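Local coordinates for protein superoxide dismutase [Mn/Fe] (Aeropyrum pernix, PDB 3AK1) that catalyses the dismutation of superoxide to molecular oxygen and hydrogen peroxide, as a manganese- or iron-dependent enzyme built as a four-chain assembly, at residues 68-73 with 149-154. Sequence-based numbering, arbitrary orientation.
Sequences DFSFNY and KHNVLM. With EDO (1,2-ethanediol), chain Q.
N151 reaches S70 and F71 of helix 62-82 from the loop that follows strand 141-148, tying the alpha-hairpin part of the superoxide dismutase fold to its C-terminal part. Its CB lies 3.5 Å from S70 OG. With CG set between the backbone N and the carbonyl carbon (chi1 63°), the amide is directed at the helix, and CG packs near F71 CA. OD1 comes to the edge of the F71 ring, 3.9 Å from CD1. ND2 donates to S70 OG (2.9 Å). This bond is almost straight, 175° at the hydrogen, with the hydroxyl oxygen in the amide plane; S70 OG is also hydrogen-bonded to L153 O of the second subunit. The amide stands steeply to the phenyl ring. Over one face of the F71 ring, toward its rim, sits H150 ND1, 3.6 Å from CZ; the two rings meet obliquely, planes at 39°. K149 CE rests 3.9 Å from F71 CD1 while its NZ forms salt bridges with E126 and E148 of the third subunit. H150 also stacks on W167. Replacing the amide with an alanine here is likely to leave S70 OG without its N-H donor and the edge of the F71 ring without the OD1 beside it. Between helix 62-82 and this loop, a single side-chain hydrogen bond is thus set beside ring packing, and S70 OG carries the link on into the second subunit.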
ATOM      1  N   ASP B  68       4.365 -11.390  -4.968  1.00 17.14           N
ATOM      2  CA  ASP B  68       3.511 -12.245  -5.804  1.00 17.24           C
ATOM      3  C   ASP B  68       2.883 -13.355  -4.971  1.00 17.01           C
ATOM      4  O   ASP B  68       1.677 -13.596  -5.051  1.00 16.35           O
ATOM      5  CB  ASP B  68       4.326 -12.864  -6.955  1.00 17.95           C
ATOM      6  CG  ASP B  68       4.757 -11.848  -7.992  1.00 19.29           C
ATOM      7  OD1 ASP B  68       4.233 -10.708  -7.998  1.00 21.13           O
ATOM      8  OD2 ASP B  68       5.626 -12.209  -8.827  1.00 21.80           O
ATOM      9  N   PHE B  69       3.696 -14.012  -4.149  1.00 16.46           N
ATOM     10  CA  PHE B  69       3.188 -15.068  -3.283  1.00 16.14           C
ATOM     11  C   PHE B  69       2.146 -14.506  -2.320  1.00 16.03           C
ATOM     12  O   PHE B  69       1.055 -15.074  -2.163  1.00 16.53           O
ATOM     13  CB  PHE B  69       4.309 -15.746  -2.489  1.00 16.16           C
ATOM     14  CG  PHE B  69       3.797 -16.686  -1.430  1.00 16.89           C
ATOM     15  CD1 PHE B  69       3.744 -16.289  -0.092  1.00 17.74           C
ATOM     16  CD2 PHE B  69       3.329 -17.951  -1.777  1.00 17.87           C
ATOM     17  CE1 PHE B  69       3.259 -17.153   0.886  1.00 18.97           C
ATOM     18  CE2 PHE B  69       2.831 -18.818  -0.803  1.00 19.19           C
ATOM     19  CZ  PHE B  69       2.800 -18.418   0.523  1.00 18.53           C
ATOM     20  N   SER B  70       2.486 -13.379  -1.707  1.00 15.86           N
ATOM     21  CA  SER B  70       1.619 -12.757  -0.719  1.00 15.34           C
ATOM     22  C   SER B  70       0.253 -12.479  -1.324  1.00 15.60           C
ATOM     23  O   SER B  70      -0.749 -12.872  -0.743  1.00 15.48           O
ATOM     24  CB  SER B  70       2.260 -11.472  -0.199  1.00 15.34           C
ATOM     25  OG  SER B  70       1.315 -10.689   0.503  1.00 15.77           O
ATOM     26  N   PHE B  71       0.216 -11.814  -2.477  1.00 15.53           N
ATOM     27  CA  PHE B  71      -1.066 -11.471  -3.111  1.00 15.10           C
ATOM     28  C   PHE B  71      -1.900 -12.701  -3.439  1.00 15.66           C
ATOM     29  O   PHE B  71      -3.088 -12.765  -3.104  1.00 16.07           O
ATOM     30  CB  PHE B  71      -0.866 -10.631  -4.378  1.00 15.27           C
ATOM     31  CG  PHE B  71      -2.144 -10.351  -5.142  1.00 14.59           C
ATOM     32  CD1 PHE B  71      -2.991  -9.304  -4.769  1.00 16.46           C
ATOM     33  CD2 PHE B  71      -2.503 -11.145  -6.226  1.00 15.21           C
ATOM     34  CE1 PHE B  71      -4.169  -9.053  -5.474  1.00 16.50           C
ATOM     35  CE2 PHE B  71      -3.653 -10.897  -6.942  1.00 13.86           C
ATOM     36  CZ  PHE B  71      -4.498  -9.855  -6.572  1.00 16.04           C
ATOM     37  N   ASN B  72      -1.276 -13.665  -4.101  1.00 15.73           N
ATOM     38  CA  ASN B  72      -1.982 -14.825  -4.612  1.00 15.65           C
ATOM     39  C   ASN B  72      -2.337 -15.834  -3.535  1.00 15.99           C
ATOM     40  O   ASN B  72      -3.426 -16.389  -3.559  1.00 16.00           O
ATOM     41  CB  ASN B  72      -1.192 -15.476  -5.743  1.00 16.36           C
ATOM     42  CG  ASN B  72      -1.175 -14.630  -6.985  1.00 16.37           C
ATOM     43  OD1 ASN B  72      -2.181 -14.496  -7.667  1.00 17.38           O
ATOM     44  ND2 ASN B  72      -0.025 -14.036  -7.283  1.00 17.78           N
ATOM     45  N   TYR B  73      -1.438 -16.069  -2.585  1.00 15.41           N
ATOM     46  CA  TYR B  73      -1.792 -16.904  -1.434  1.00 15.59           C
ATOM     47  C   TYR B  73      -2.979 -16.304  -0.670  1.00 15.86           C
ATOM     48  O   TYR B  73      -3.915 -17.018  -0.320  1.00 16.34           O
ATOM     49  CB  TYR B  73      -0.608 -17.114  -0.477  1.00 15.92           C
ATOM     50  CG  TYR B  73      -1.031 -17.881   0.756  1.00 15.72           C
ATOM     51  CD1 TYR B  73      -1.523 -17.222   1.882  1.00 13.48           C
ATOM     52  CD2 TYR B  73      -0.956 -19.272   0.784  1.00 16.94           C
ATOM     53  CE1 TYR B  73      -1.926 -17.934   3.007  1.00 15.05           C
ATOM     54  CE2 TYR B  73      -1.348 -19.991   1.903  1.00 16.79           C
ATOM     55  CZ  TYR B  73      -1.840 -19.322   3.008  1.00 15.93           C
ATOM     56  OH  TYR B  73      -2.217 -20.047   4.114  1.00 17.46           O
ATOM     57  N   LYS B 149      -7.158  -5.112  -1.609  1.00 14.60           N
ATOM     58  CA  LYS B 149      -6.713  -6.227  -2.451  1.00 15.74           C
ATOM     59  C   LYS B 149      -6.998  -7.536  -1.700  1.00 15.78           C
ATOM     60  O   LYS B 149      -8.124  -7.769  -1.290  1.00 16.20           O
ATOM     61  CB  LYS B 149      -5.239  -6.079  -2.840  1.00 16.66           C
ATOM     62  CG  LYS B 149      -4.983  -4.885  -3.759  1.00 17.54           C
ATOM     63  CD  LYS B 149      -3.520  -4.446  -3.769  1.00 22.10           C
ATOM     64  CE  LYS B 149      -2.644  -5.391  -4.529  1.00 22.66           C
ATOM     65  NZ  LYS B 149      -1.197  -4.975  -4.479  1.00 22.51           N
ATOM     66  N   HIS B 150      -5.993  -8.380  -1.493  1.00 14.70           N
ATOM     67  CA  HIS B 150      -6.157  -9.570  -0.652  1.00 15.18           C
ATOM     68  C   HIS B 150      -5.215  -9.524   0.541  1.00 14.48           C
ATOM     69  O   HIS B 150      -5.341 -10.316   1.465  1.00 14.17           O
ATOM     70  CB  HIS B 150      -5.880 -10.859  -1.439  1.00 15.03           C
ATOM     71  CG  HIS B 150      -6.789 -11.060  -2.604  1.00 15.84           C
ATOM     72  ND1 HIS B 150      -6.332 -11.382  -3.862  1.00 17.96           N
ATOM     73  CD2 HIS B 150      -8.135 -10.975  -2.704  1.00 14.64           C
ATOM     74  CE1 HIS B 150      -7.357 -11.493  -4.686  1.00 16.55           C
ATOM     75  NE2 HIS B 150      -8.463 -11.253  -4.005  1.00 18.77           N
ATOM     76  N   ASN B 151      -4.300  -8.566   0.513  1.00 15.39           N
ATOM     77  CA  ASN B 151      -3.106  -8.647   1.348  1.00 15.72           C
ATOM     78  C   ASN B 151      -2.626  -7.291   1.843  1.00 16.14           C
ATOM     79  O   ASN B 151      -1.438  -7.092   2.060  1.00 15.59           O
ATOM     80  CB  ASN B 151      -1.960  -9.364   0.590  1.00 15.79           C
ATOM     81  CG  ASN B 151      -1.507  -8.605  -0.660  1.00 17.00           C
ATOM     82  OD1 ASN B 151      -2.270  -7.828  -1.254  1.00 17.18           O
ATOM     83  ND2 ASN B 151      -0.264  -8.848  -1.077  1.00 16.99           N
ATOM     84  N   VAL B 152      -3.552  -6.355   2.037  1.00 15.47           N
ATOM     85  CA  VAL B 152      -3.206  -5.025   2.547  1.00 15.70           C
ATOM     86  C   VAL B 152      -4.162  -4.731   3.684  1.00 15.18           C
ATOM     87  O   VAL B 152      -5.378  -4.888   3.520  1.00 16.27           O
ATOM     88  CB  VAL B 152      -3.299  -3.937   1.449  1.00 15.62           C
ATOM     89  CG1 VAL B 152      -2.967  -2.547   2.006  1.00 15.91           C
ATOM     90  CG2 VAL B 152      -2.350  -4.268   0.307  1.00 14.86           C
ATOM     91  N   LEU B 153      -3.605  -4.336   4.833  1.00 14.88           N
ATOM     92  CA  LEU B 153      -4.369  -4.107   6.079  1.00 13.97           C
ATOM     93  C   LEU B 153      -4.663  -5.378   6.870  1.00 13.54           C
ATOM     94  O   LEU B 153      -5.100  -5.305   8.025  1.00 14.41           O
ATOM     95  CB  LEU B 153      -5.678  -3.310   5.849  1.00 14.23           C
ATOM     96  CG  LEU B 153      -5.576  -1.997   5.068  1.00 14.20           C
ATOM     97  CD1 LEU B 153      -6.942  -1.321   4.916  1.00 15.06           C
ATOM     98  CD2 LEU B 153      -4.564  -1.053   5.740  1.00 14.76           C
ATOM     99  N   MET B 154      -4.450  -6.541   6.262  1.00 14.01           N
ATOM    100  CA  MET B 154      -4.550  -7.778   7.022  1.00 14.61           C
ATOM    101  C   MET B 154      -3.367  -7.846   7.985  1.00 14.86           C
ATOM    102  O   MET B 154      -2.270  -7.350   7.685  1.00 15.21           O
ATOM    103  CB  MET B 154      -4.613  -9.007   6.109  1.00 13.73           C
ATOM    104  CG  MET B 154      -4.941 -10.301   6.849  1.00 16.34           C
ATOM    105  SD  MET B 154      -6.392 -10.167   7.930  1.00 17.26           S
ATOM    106  CE  MET B 154      -6.314 -11.707   8.846  1.00 16.62           C
TER
HETATM  107  C1  EDO Q 218       9.048 -10.983  -9.509  1.00 45.39           C
HETATM  108  O1  EDO Q 218       7.991 -11.899  -9.815  1.00 45.19           O
HETATM  109  C2  EDO Q 218      10.341 -11.379 -10.210  1.00 44.58           C
HETATM  110  O2  EDO Q 218      11.143 -10.218 -10.455  1.00 44.76           O